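Local coordinates for protein probable methyltransferase (Bordetella pertussis, PDB 3KTY) that probably binds RNA and methylates it with S-adenosyl-L-methionine as methyl donor, as a member of the TrmH family of SPOUT-type RNA methyltransferases, at residues S9-I14 with M34-L39; A30-G35 with S60-V65; V42-P47 with A69-T74; T83-L88 with V120-L125; C100-A105 with R142-P147. All blocks are in the same frame, centred on the assembly; numbering follows the deposited sequence.

Contact 1: S9-I14 with M34-L39; sequences SRVRFI and MGFGEL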
# COMPACT_ATOMS: atom_id res chain seq x y z
N SER A 9 10.62 3.84 16.26
CA SER A 9 9.77 4.42 17.31
C SER A 9 9.71 5.93 17.19
O SER A 9 8.91 6.59 17.84
CB SER A 9 10.28 4.04 18.69
OG SER A 9 11.53 4.66 18.91
N ARG A 10 10.55 6.48 16.31
CA ARG A 10 10.70 7.93 16.16
C ARG A 10 9.92 8.49 15.00
O ARG A 10 10.07 9.68 14.62
CB ARG A 10 12.18 8.28 16.03
CG ARG A 10 12.94 8.03 17.31
CD ARG A 10 14.41 8.03 16.99
NE ARG A 10 14.85 9.31 16.47
CZ ARG A 10 16.08 9.52 16.02
NH1 ARG A 10 16.43 10.72 15.57
NH2 ARG A 10 16.97 8.53 16.04
N VAL A 11 9.06 7.63 14.44
CA VAL A 11 8.13 8.04 13.41
C VAL A 11 6.70 7.98 13.92
O VAL A 11 6.29 6.98 14.52
CB VAL A 11 8.28 7.15 12.11
CG1 VAL A 11 7.19 7.48 11.13
CG2 VAL A 11 9.69 7.35 11.45
N ARG A 12 5.92 9.01 13.62
CA ARG A 12 4.51 9.06 14.06
C ARG A 12 3.57 9.33 12.95
O ARG A 12 3.87 10.16 12.09
CB ARG A 12 4.32 10.21 15.04
CG ARG A 12 4.76 9.81 16.37
CD ARG A 12 5.68 10.80 16.87
NE ARG A 12 4.98 11.58 17.85
CZ ARG A 12 5.31 11.64 19.12
NH1 ARG A 12 6.36 10.98 19.60
NH2 ARG A 12 4.58 12.37 19.90
N PHE A 13 2.40 8.69 12.99
CA PHE A 13 1.35 8.91 11.99
C PHE A 13 0.13 9.55 12.61
O PHE A 13 -0.51 9.00 13.51
CB PHE A 13 0.95 7.60 11.29
CG PHE A 13 2.12 6.89 10.65
CD1 PHE A 13 2.35 6.99 9.29
CD2 PHE A 13 3.02 6.18 11.42
CE1 PHE A 13 3.43 6.36 8.70
CE2 PHE A 13 4.09 5.55 10.85
CZ PHE A 13 4.30 5.64 9.49
N ILE A 14 -0.20 10.72 12.10
CA ILE A 14 -1.25 11.54 12.63
C ILE A 14 -2.47 11.65 11.72
O ILE A 14 -2.39 12.20 10.63
CB ILE A 14 -0.71 12.94 12.98
CG1 ILE A 14 0.51 12.76 13.87
CG2 ILE A 14 -1.82 13.78 13.69
CD1 ILE A 14 1.14 14.06 14.35
N MSE A 34 4.17 -2.48 8.79
CA MSE A 34 5.37 -1.82 8.32
C MSE A 34 6.38 -1.62 9.44
O MSE A 34 7.43 -1.04 9.24
CB MSE A 34 5.01 -0.46 7.66
CG MSE A 34 4.14 -0.63 6.35
SE MSE A 34 4.98 -1.91 5.06
CE MSE A 34 3.36 -2.74 4.35
N GLY A 35 6.07 -2.09 10.63
CA GLY A 35 7.00 -1.96 11.74
C GLY A 35 6.80 -0.73 12.61
O GLY A 35 7.60 -0.50 13.50
N PHE A 36 5.75 0.05 12.40
CA PHE A 36 5.53 1.23 13.23
C PHE A 36 4.49 1.03 14.34
O PHE A 36 3.49 0.34 14.16
CB PHE A 36 5.19 2.43 12.37
CG PHE A 36 6.27 2.78 11.37
CD1 PHE A 36 7.37 3.54 11.76
CD2 PHE A 36 6.20 2.33 10.05
CE1 PHE A 36 8.40 3.87 10.81
CE2 PHE A 36 7.23 2.67 9.09
CZ PHE A 36 8.32 3.44 9.48
N GLY A 37 4.70 1.66 15.49
CA GLY A 37 3.76 1.48 16.57
C GLY A 37 3.04 2.72 17.05
O GLY A 37 2.25 2.63 17.99
N GLU A 38 3.32 3.86 16.43
CA GLU A 38 2.89 5.17 16.93
C GLU A 38 1.79 5.84 16.11
O GLU A 38 2.05 6.48 15.08
CB GLU A 38 4.09 6.12 17.04
CG GLU A 38 4.25 6.74 18.39
CD GLU A 38 4.67 5.72 19.42
OE1 GLU A 38 5.79 5.18 19.27
OE2 GLU A 38 3.89 5.47 20.37
N LEU A 39 0.57 5.74 16.61
CA LEU A 39 -0.57 6.33 15.94
C LEU A 39 -1.21 7.41 16.81
O LEU A 39 -1.48 7.20 17.97
CB LEU A 39 -1.61 5.26 15.63
CG LEU A 39 -2.93 5.74 15.00
CD1 LEU A 39 -2.78 6.15 13.56
CD2 LEU A 39 -3.93 4.61 15.10
O HOH W 1 5.98 4.54 14.97
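S9 meets the loop before strand 39-42 loosely, its carbonyl O lying 3.7 Å from OE1 of E38, while its hydroxyl is hydrogen-bonded to the carbonyl of Q6. At V11 the contact becomes apolar: CB sits 3.5 Å from CE1 of F36, and both methyls reach the same ring carbon, so the branched side chain straddles one corner of the phenyl group. The V11 carbonyl receives a hydrogen bond from a water 2.5 Å away, and that water in turn accepts a weak bond from E38 N, bridging the two backbones just before the direct bond. R12 follows with CG 3.7 Å from CG of E38; the two chains run side by side and in the same direction, with only their aliphatic parts touching. This is the opening of a parallel beta pair at the end of a beta-alpha-beta crossover: strand 11-16 leads into helix 21-33, a Schellman motif at G35 ends the helix, and the chain returns beside its start. At F13 the strands pair, F13 and L39 forming a parallel bridge. F13 N donates to E38 O at 3.1 Å, almost straight at 171°. With CG anti to the carbonyl carbon (chi1 -56°), its ring stands edge-on to the face of F36, planes 68° apart, CE2 3.6 Å from CG of F36. L161 and L168 of helix 157-172 pack against F13 and F36 respectively.

Contact 2: A30-G35 with S60-V65; sequences AIKTMG and SGALDV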
# COMPACT_ATOMS: atom_id res chain seq x y z
N ALA A 30 -2.36 -1.42 9.40
CA ALA A 30 -1.45 -0.89 8.37
C ALA A 30 -0.06 -0.51 8.93
O ALA A 30 0.95 -1.02 8.46
CB ALA A 30 -2.07 0.30 7.67
N ILE A 31 0.02 0.38 9.92
CA ILE A 31 1.38 0.78 10.34
C ILE A 31 2.14 -0.31 11.06
O ILE A 31 3.36 -0.43 10.94
CB ILE A 31 1.46 2.14 11.11
CG1 ILE A 31 0.72 2.08 12.44
CG2 ILE A 31 0.97 3.30 10.23
CD1 ILE A 31 0.93 3.34 13.25
N LYS A 32 1.45 -1.14 11.82
CA LYS A 32 2.16 -2.20 12.45
C LYS A 32 2.82 -3.11 11.43
O LYS A 32 3.94 -3.55 11.64
CB LYS A 32 1.26 -3.01 13.38
CG LYS A 32 2.07 -3.82 14.35
CD LYS A 32 1.18 -4.53 15.33
CE LYS A 32 2.00 -5.14 16.47
NZ LYS A 32 1.34 -6.38 16.96
N THR A 33 2.12 -3.42 10.33
CA THR A 33 2.69 -4.32 9.33
C THR A 33 3.99 -3.80 8.74
O THR A 33 4.79 -4.56 8.21
CB THR A 33 1.73 -4.69 8.15
OG1 THR A 33 1.53 -3.55 7.30
CG2 THR A 33 0.42 -5.16 8.67
N MSE A 34 4.17 -2.48 8.79
CA MSE A 34 5.37 -1.82 8.32
C MSE A 34 6.38 -1.62 9.44
O MSE A 34 7.43 -1.04 9.24
CB MSE A 34 5.01 -0.46 7.66
CG MSE A 34 4.14 -0.63 6.35
SE MSE A 34 4.98 -1.91 5.06
CE MSE A 34 3.36 -2.74 4.35
N GLY A 35 6.07 -2.09 10.63
CA GLY A 35 7.00 -1.96 11.74
C GLY A 35 6.80 -0.73 12.61
O GLY A 35 7.60 -0.50 13.50
N SER A 60 -7.32 -6.26 14.41
CA SER A 60 -6.85 -7.57 14.90
C SER A 60 -5.37 -7.85 14.58
O SER A 60 -4.94 -7.85 13.42
CB SER A 60 -7.74 -8.69 14.35
OG SER A 60 -7.64 -8.76 12.94
N GLY A 61 -4.59 -8.09 15.64
CA GLY A 61 -3.15 -8.21 15.54
C GLY A 61 -2.43 -6.96 16.05
O GLY A 61 -1.39 -7.04 16.69
N ALA A 62 -2.99 -5.80 15.74
CA ALA A 62 -2.40 -4.50 16.11
C ALA A 62 -3.21 -3.80 17.21
O ALA A 62 -3.28 -2.57 17.27
CB ALA A 62 -2.30 -3.62 14.88
N LEU A 63 -3.83 -4.59 18.07
CA LEU A 63 -4.67 -4.02 19.13
C LEU A 63 -3.88 -3.16 20.11
O LEU A 63 -4.41 -2.18 20.65
CB LEU A 63 -5.40 -5.11 19.88
CG LEU A 63 -6.89 -4.85 19.72
CD1 LEU A 63 -7.72 -6.14 19.87
CD2 LEU A 63 -7.33 -3.74 20.71
N ASP A 64 -2.63 -3.56 20.34
CA ASP A 64 -1.68 -2.79 21.12
C ASP A 64 -1.39 -1.39 20.54
O ASP A 64 -1.31 -0.43 21.28
CB ASP A 64 -0.37 -3.59 21.28
CG ASP A 64 0.33 -3.86 19.93
OD1 ASP A 64 1.55 -4.22 19.95
OD2 ASP A 64 -0.31 -3.71 18.86
N VAL A 65 -1.21 -1.28 19.24
CA VAL A 65 -0.91 0.00 18.63
C VAL A 65 -2.13 0.89 18.85
O VAL A 65 -2.02 2.10 19.10
CB VAL A 65 -0.61 -0.15 17.11
CG1 VAL A 65 -0.70 1.17 16.36
CG2 VAL A 65 0.75 -0.76 16.92
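K32 reaches from the last turn of helix 21-33 across to the start of helix 63-67, and the conformation of its long side chain decides the contact. CG stands anti to the backbone N (chi1 -162°), and the next two torsions are also extended, so the methylene chain runs out straight until a bend at chi4 turns the ammonium group. Along the way CD passes 3.6 Å from CB of A62, and CB of the lysine also touches that methyl; the methyl thus lies against the aliphatic shaft. At the end, NZ donates to the carbonyl O of G61 at 2.8 Å, approaching 26° out of the carbonyl plane. The carboxylate of D64 lies across the lysine at about a right angle. Its OD2 is 3.7 Å from NZ, a long salt bridge, and both carboxylate oxygens are equally close to CE. What joins here is the C-terminal end of one helix and the N-terminal end of another, with A62 as N-cap, on one side of the alpha-beta-alpha sandwich. D64 has CG between its own N and carbonyl carbon (chi1 63°), which brings OD2 to the amide of the next residue, V65 N, in a weak bond. Deeper in, I31 brings CD1 to within 4.1 Å of CG1 of V65, the two side chains meeting at a slant, while the other methyl of V65, CG2, touches CD of K32. On the same helical turn, T33 packs against Y152 of the second subunit.

Contact 3: V42-P47 with A69-T74; sequences VAPRFP and AAVHDT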
# COMPACT_ATOMS: atom_id res chain seq x y z
N VAL A 42 -6.10 13.34 15.91
CA VAL A 42 -6.45 14.70 16.27
C VAL A 42 -7.94 14.97 16.00
O VAL A 42 -8.43 14.75 14.89
CB VAL A 42 -5.59 15.72 15.49
CG1 VAL A 42 -6.18 17.13 15.60
CG2 VAL A 42 -4.14 15.68 15.99
N ALA A 43 -8.66 15.41 17.02
CA ALA A 43 -10.06 15.83 16.91
C ALA A 43 -10.94 14.77 16.28
O ALA A 43 -11.58 15.02 15.28
CB ALA A 43 -10.18 17.16 16.13
N PRO A 44 -10.97 13.58 16.86
CA PRO A 44 -11.79 12.56 16.22
C PRO A 44 -13.26 12.90 16.41
O PRO A 44 -13.59 13.68 17.32
CB PRO A 44 -11.43 11.29 16.99
CG PRO A 44 -10.88 11.81 18.31
CD PRO A 44 -10.15 13.05 17.96
N ARG A 45 -14.12 12.34 15.57
CA ARG A 45 -15.55 12.62 15.69
C ARG A 45 -16.09 12.27 17.07
O ARG A 45 -16.97 12.97 17.62
CB ARG A 45 -16.34 11.84 14.65
CG ARG A 45 -17.84 12.17 14.76
CD ARG A 45 -18.66 11.46 13.75
NE ARG A 45 -20.06 11.90 13.74
CZ ARG A 45 -21.02 11.21 13.16
NH1 ARG A 45 -22.28 11.62 13.16
NH2 ARG A 45 -20.69 10.07 12.57
N PHE A 46 -15.62 11.14 17.60
CA PHE A 46 -16.10 10.62 18.88
C PHE A 46 -15.03 10.45 19.93
O PHE A 46 -13.90 10.08 19.63
CB PHE A 46 -16.74 9.27 18.67
CG PHE A 46 -18.00 9.34 17.87
CD1 PHE A 46 -18.27 8.42 16.89
CD2 PHE A 46 -18.89 10.38 18.09
CE1 PHE A 46 -19.43 8.50 16.16
CE2 PHE A 46 -20.05 10.47 17.36
CZ PHE A 46 -20.33 9.53 16.40
N PRO A 47 -15.38 10.72 21.19
CA PRO A 47 -14.43 10.33 22.23
C PRO A 47 -14.40 8.80 22.35
O PRO A 47 -15.43 8.12 22.22
CB PRO A 47 -15.00 10.98 23.49
CG PRO A 47 -15.98 12.01 23.00
CD PRO A 47 -16.54 11.42 21.75
N ALA A 69 -2.64 4.43 21.16
CA ALA A 69 -2.81 5.63 20.33
C ALA A 69 -3.19 6.86 21.18
O ALA A 69 -4.08 6.80 22.01
CB ALA A 69 -3.87 5.40 19.30
N ALA A 70 -2.52 7.97 20.93
CA ALA A 70 -2.77 9.19 21.65
C ALA A 70 -3.87 9.98 20.93
O ALA A 70 -3.90 10.00 19.71
CB ALA A 70 -1.46 10.00 21.71
N VAL A 71 -4.78 10.59 21.69
CA VAL A 71 -5.80 11.45 21.09
C VAL A 71 -5.65 12.88 21.63
O VAL A 71 -5.73 13.07 22.84
CB VAL A 71 -7.27 11.01 21.45
CG1 VAL A 71 -8.30 11.91 20.78
CG2 VAL A 71 -7.52 9.59 21.08
N HIS A 72 -5.53 13.86 20.74
CA HIS A 72 -5.52 15.27 21.08
C HIS A 72 -6.64 15.97 20.38
O HIS A 72 -7.17 15.45 19.43
CB HIS A 72 -4.23 15.87 20.63
CG HIS A 72 -3.05 15.11 21.11
ND1 HIS A 72 -2.74 15.01 22.46
CD2 HIS A 72 -2.12 14.38 20.45
CE1 HIS A 72 -1.65 14.28 22.60
NE2 HIS A 72 -1.26 13.87 21.39
N ASP A 73 -7.01 17.14 20.87
CA ASP A 73 -8.01 17.95 20.21
C ASP A 73 -7.41 18.81 19.12
O ASP A 73 -8.12 19.28 18.22
CB ASP A 73 -8.72 18.86 21.21
CG ASP A 73 -9.60 18.09 22.21
OD1 ASP A 73 -9.95 16.92 21.94
OD2 ASP A 73 -9.94 18.66 23.27
N THR A 74 -6.10 19.03 19.17
CA THR A 74 -5.50 19.96 18.23
C THR A 74 -4.24 19.38 17.57
O THR A 74 -3.55 18.54 18.15
CB THR A 74 -5.11 21.26 18.95
OG1 THR A 74 -3.94 21.02 19.76
CG2 THR A 74 -6.30 21.81 19.83
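A43 N and the carbonyl O of H72 form the central bond of this contact, 2.8 Å long and nearly straight at 170°. The same oxygen is approached by CA of V42 at 3.3 Å in a CA-H...O contact, so two successive residues of 42-47 converge on one acceptor. V42 spreads its two methyls over the backbone of T74: with CG1 anti to the backbone N (chi1 166°), that methyl comes 3.6 Å from the carbonyl carbon C of T74, and CG2 lies 3.6 Å from O of T74. Across the pair, P44 lays its ring obliquely against V71, both CG and CD meeting the valine methyl CG1, the latter at 3.6 Å. The backbone positions these groups. V42 and H72 form a parallel bridge, their CA atoms 4.9 Å apart, and A43 then leaves the strand with positive phi and psi, turning the chain into the loop before helix 53-59. Strands 39-42 and 70-72 are parallel neighbours joined through helices 53-59 and 63-67, a beta-alpha-beta crossover. T74 begins helix 75-79 as its N-cap, its hydroxyl bonded to E77 N. Strand 70-72 is outermost on this side of the parallel sheet within the chain, and strand 39-42 separates it from strand 11-16, whose I14 and T16 touch V42; A78 of helix 75-79 packs against both V42 and H72.

Contact 4: T83-L88 with V120-L125; sequences TLAFAL and VVAIVL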
# COMPACT_ATOMS: atom_id res chain seq x y z
N THR A 83 9.88 17.14 15.16
CA THR A 83 10.89 17.99 14.53
C THR A 83 10.80 18.10 13.00
O THR A 83 11.30 19.05 12.43
CB THR A 83 12.33 17.64 14.97
OG1 THR A 83 12.61 16.27 14.67
CG2 THR A 83 12.49 17.86 16.45
N LEU A 84 10.16 17.12 12.36
CA LEU A 84 9.97 17.13 10.91
C LEU A 84 8.61 16.49 10.57
O LEU A 84 8.40 15.30 10.79
CB LEU A 84 11.11 16.39 10.19
CG LEU A 84 10.91 16.28 8.67
CD1 LEU A 84 10.80 17.66 8.02
CD2 LEU A 84 12.02 15.41 7.98
N ALA A 85 7.70 17.30 10.06
CA ALA A 85 6.35 16.84 9.87
C ALA A 85 5.95 17.01 8.45
O ALA A 85 6.04 18.10 7.92
CB ALA A 85 5.38 17.56 10.78
N PHE A 86 5.49 15.92 7.84
CA PHE A 86 4.96 16.01 6.47
C PHE A 86 3.44 16.07 6.43
O PHE A 86 2.76 15.21 7.01
CB PHE A 86 5.44 14.84 5.62
CG PHE A 86 6.89 14.84 5.39
CD1 PHE A 86 7.42 15.54 4.31
CD2 PHE A 86 7.74 14.16 6.25
CE1 PHE A 86 8.79 15.53 4.07
CE2 PHE A 86 9.13 14.14 6.03
CZ PHE A 86 9.65 14.83 4.94
N ALA A 87 2.92 17.07 5.75
CA ALA A 87 1.51 17.08 5.41
C ALA A 87 1.27 16.18 4.17
O ALA A 87 1.68 16.53 3.06
CB ALA A 87 1.05 18.47 5.12
N LEU A 88 0.59 15.06 4.36
CA LEU A 88 0.25 14.17 3.25
C LEU A 88 -1.05 14.54 2.51
O LEU A 88 -2.14 14.61 3.09
CB LEU A 88 0.17 12.74 3.76
CG LEU A 88 0.28 11.67 2.67
CD1 LEU A 88 1.14 12.19 1.55
CD2 LEU A 88 0.87 10.41 3.23
N VAL A 120 12.08 13.75 15.51
CA VAL A 120 10.87 12.98 15.45
C VAL A 120 10.21 13.35 14.16
O VAL A 120 10.11 14.53 13.81
CB VAL A 120 9.90 13.33 16.58
CG1 VAL A 120 8.59 12.56 16.38
CG2 VAL A 120 10.52 12.97 17.88
N VAL A 121 9.75 12.33 13.45
CA VAL A 121 9.16 12.57 12.16
C VAL A 121 7.71 12.23 12.23
O VAL A 121 7.32 11.22 12.82
CB VAL A 121 9.85 11.72 11.03
CG1 VAL A 121 9.04 11.77 9.74
CG2 VAL A 121 11.23 12.24 10.77
N ALA A 122 6.89 13.08 11.63
CA ALA A 122 5.49 12.76 11.55
C ALA A 122 4.98 12.89 10.15
O ALA A 122 5.38 13.80 9.38
CB ALA A 122 4.63 13.64 12.52
N ILE A 123 4.10 11.95 9.83
CA ILE A 123 3.25 12.01 8.66
C ILE A 123 1.86 12.39 9.09
O ILE A 123 1.28 11.74 9.94
CB ILE A 123 3.15 10.64 8.01
CG1 ILE A 123 4.56 10.14 7.72
CG2 ILE A 123 2.39 10.76 6.67
CD1 ILE A 123 5.31 11.04 6.77
N VAL A 124 1.32 13.43 8.47
CA VAL A 124 0.01 13.98 8.81
C VAL A 124 -1.05 13.81 7.72
O VAL A 124 -0.92 14.38 6.63
CB VAL A 124 0.14 15.50 9.11
CG1 VAL A 124 -1.21 16.11 9.58
CG2 VAL A 124 1.24 15.76 10.14
N LEU A 125 -2.10 13.07 8.02
CA LEU A 125 -3.21 12.84 7.07
C LEU A 125 -4.55 13.42 7.47
O LEU A 125 -4.98 13.29 8.62
CB LEU A 125 -3.47 11.36 6.95
CG LEU A 125 -2.32 10.48 6.53
CD1 LEU A 125 -1.56 10.04 7.77
CD2 LEU A 125 -2.90 9.28 5.73
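T83 and V120 start the pairing with a double grip: the hydroxyl OG1 of T83 accepts from V120 N at 2.7 Å, and the carbonyl O of V120 accepts from both T83 N and L84 N, the latter at 3.0 Å. Placing OG1 between its own backbone N and carbonyl carbon (chi1 58°) turns the hydroxyl to that amide; it also bonds NE2 of H112. Beyond this point a regular ladder follows, in which F86 N meets A122 O at 2.6 Å and V124 N meets F86 O at 2.7 Å, with L84 and L88 supplying the bonds at its two ends. These are parallel strands, inclined by 16°, at the middle of the parallel sheet of the alpha-beta-alpha sandwich, joined by a connection that includes strand 100-101 and helix 102-115. On the face bearing F86, I123 puts CD1 4.0 Å from CB of F86, and on its other branch CG2 lies 3.8 Å from CD2 of L88; the isoleucine touches both, one branch to each. A105 and L108 of helix 102-115 pack on F86, and L168 of helix 157-172 on I123. The opposite face holds A85, A87, A122 and V124, where CB of A85 and A122 are 4.4 Å apart.

Contact 5: C100-A105 with R142-P147; sequences CDIREA and RICHIP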
# COMPACT_ATOMS: atom_id res chain seq x y z
N CYS A 100 7.02 17.80 -3.03
CA CYS A 100 7.87 16.62 -3.02
C CYS A 100 6.97 15.37 -2.88
O CYS A 100 5.91 15.43 -2.27
CB CYS A 100 8.98 16.70 -1.96
SG CYS A 100 8.58 15.94 -0.39
N ASP A 101 7.39 14.27 -3.46
CA ASP A 101 6.58 13.07 -3.39
C ASP A 101 6.98 12.23 -2.20
O ASP A 101 8.04 12.43 -1.62
CB ASP A 101 6.63 12.25 -4.70
CG ASP A 101 8.03 11.69 -5.01
OD1 ASP A 101 8.82 11.31 -4.11
OD2 ASP A 101 8.32 11.59 -6.22
N ILE A 102 6.13 11.28 -1.87
CA ILE A 102 6.31 10.45 -0.69
C ILE A 102 7.66 9.75 -0.69
O ILE A 102 8.17 9.40 0.35
CB ILE A 102 5.15 9.41 -0.57
CG1 ILE A 102 5.25 8.66 0.74
CG2 ILE A 102 5.15 8.41 -1.77
CD1 ILE A 102 4.98 9.54 1.93
N ARG A 103 8.23 9.52 -1.87
CA ARG A 103 9.52 8.83 -1.94
C ARG A 103 10.68 9.78 -1.55
O ARG A 103 11.56 9.40 -0.81
CB ARG A 103 9.70 8.18 -3.32
CG ARG A 103 11.11 7.78 -3.67
CD ARG A 103 11.36 6.27 -3.63
NE ARG A 103 10.22 5.39 -3.95
CZ ARG A 103 10.20 4.50 -4.94
NH1 ARG A 103 11.23 4.40 -5.77
NH2 ARG A 103 9.14 3.70 -5.09
N GLU A 104 10.65 11.02 -2.05
CA GLU A 104 11.52 12.09 -1.57
C GLU A 104 11.33 12.34 -0.05
O GLU A 104 12.28 12.50 0.70
CB GLU A 104 11.30 13.36 -2.41
CG GLU A 104 11.59 13.14 -3.90
CD GLU A 104 10.94 14.16 -4.86
OE1 GLU A 104 9.80 14.61 -4.61
OE2 GLU A 104 11.57 14.49 -5.88
N ALA A 105 10.09 12.33 0.39
CA ALA A 105 9.80 12.66 1.75
C ALA A 105 10.39 11.59 2.67
O ALA A 105 11.06 11.89 3.68
CB ALA A 105 8.30 12.87 1.95
N ARG A 142 6.70 20.34 5.68
CA ARG A 142 6.62 20.10 4.25
C ARG A 142 5.28 19.53 3.85
O ARG A 142 4.57 18.93 4.68
CB ARG A 142 7.68 19.11 3.82
CG ARG A 142 9.08 19.59 4.08
CD ARG A 142 9.53 20.49 2.96
NE ARG A 142 10.95 20.26 2.76
CZ ARG A 142 11.49 19.74 1.66
NH1 ARG A 142 12.80 19.58 1.63
NH2 ARG A 142 10.75 19.42 0.61
N ILE A 143 4.97 19.72 2.56
CA ILE A 143 3.86 19.04 1.91
C ILE A 143 4.46 17.91 1.12
O ILE A 143 5.49 18.08 0.45
CB ILE A 143 3.19 19.93 0.86
CG1 ILE A 143 3.92 21.27 0.72
CG2 ILE A 143 1.72 20.06 1.15
CD1 ILE A 143 3.36 22.43 1.59
N CYS A 144 3.83 16.76 1.16
CA CYS A 144 4.19 15.74 0.19
C CYS A 144 2.92 15.13 -0.38
O CYS A 144 1.83 15.35 0.14
CB CYS A 144 5.18 14.72 0.77
SG CYS A 144 4.46 13.57 1.86
N HIS A 145 3.03 14.42 -1.49
CA HIS A 145 1.85 13.84 -2.12
C HIS A 145 2.11 12.44 -2.64
O HIS A 145 3.26 12.03 -2.84
CB HIS A 145 1.29 14.75 -3.23
CG HIS A 145 1.97 14.59 -4.54
ND1 HIS A 145 1.27 14.32 -5.71
CD2 HIS A 145 3.28 14.65 -4.89
CE1 HIS A 145 2.12 14.23 -6.72
NE2 HIS A 145 3.34 14.43 -6.25
N ILE A 146 1.04 11.70 -2.81
CA ILE A 146 1.13 10.37 -3.40
C ILE A 146 0.56 10.55 -4.78
O ILE A 146 -0.63 10.83 -4.93
CB ILE A 146 0.33 9.37 -2.58
CG1 ILE A 146 0.85 9.33 -1.14
CG2 ILE A 146 0.39 8.00 -3.21
CD1 ILE A 146 0.47 8.10 -0.38
N PRO A 147 1.43 10.48 -5.81
CA PRO A 147 1.04 10.68 -7.21
C PRO A 147 0.34 9.43 -7.75
O PRO A 147 0.98 8.68 -8.49
CB PRO A 147 2.39 10.91 -7.93
CG PRO A 147 3.40 10.09 -7.11
CD PRO A 147 2.88 10.19 -5.66
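C144 packs its CB 3.8 Å from CB of A105, and its SG faces CD1 of I102 at 4.1 Å, so one small side chain fits beneath the first turn of helix 102-115. This is the edge of the parallel sheet within this chain, where a short, weakly bonded outer strand, about 100-101, leads directly into the helix. I102, with CG1 anti to the backbone N (chi1 -173°), sends CD1 to the cysteine sulfur, while its CB lies 4.3 Å from CG1 of I146; W166 of the second subunit packs on both isoleucines. SG of C100 also lies 3.8 Å from CB of C144, next to A105. Two bent backbone bonds join the pair: H145 N donates to C100 O at 3.2 Å, and I102 N donates to H145 O at 3.1 Å. The H145 ring presents its edge to that same C100 carbonyl. At the polar edge D101 and E104 form a capping box, although its bond from D101 N to OE1 is doubtful because E104 has two conformers. OD2 of D101 is hydrogen-bonded to Y170 of the second subunit, and OD1 accepts from E104 N at 2.8 Å, nearly along its C-O axis.

Four of the five contacts lie on one parallel sheet of this SpoU-type (SPOUT-clan) methyltransferase domain, one piece of a longer protein. Contact 3 lies at one edge and contact 5 at the other, their centres about 25 Å apart on opposite sides of the chain's centre. Contacts 1 and 4 occupy the middle, centres about 11 Å apart, tied by R12 N to V121 O at 2.7 Å. Contact 4 continues into contact 5 through A87 N and R142 O, also 2.7 Å apart. Contact 2 is set on the helical layer and joins contact 1 where F36 N approaches I31 O at 2.8 Å. Contacts 1, 2 and 5 also touch the second subunit.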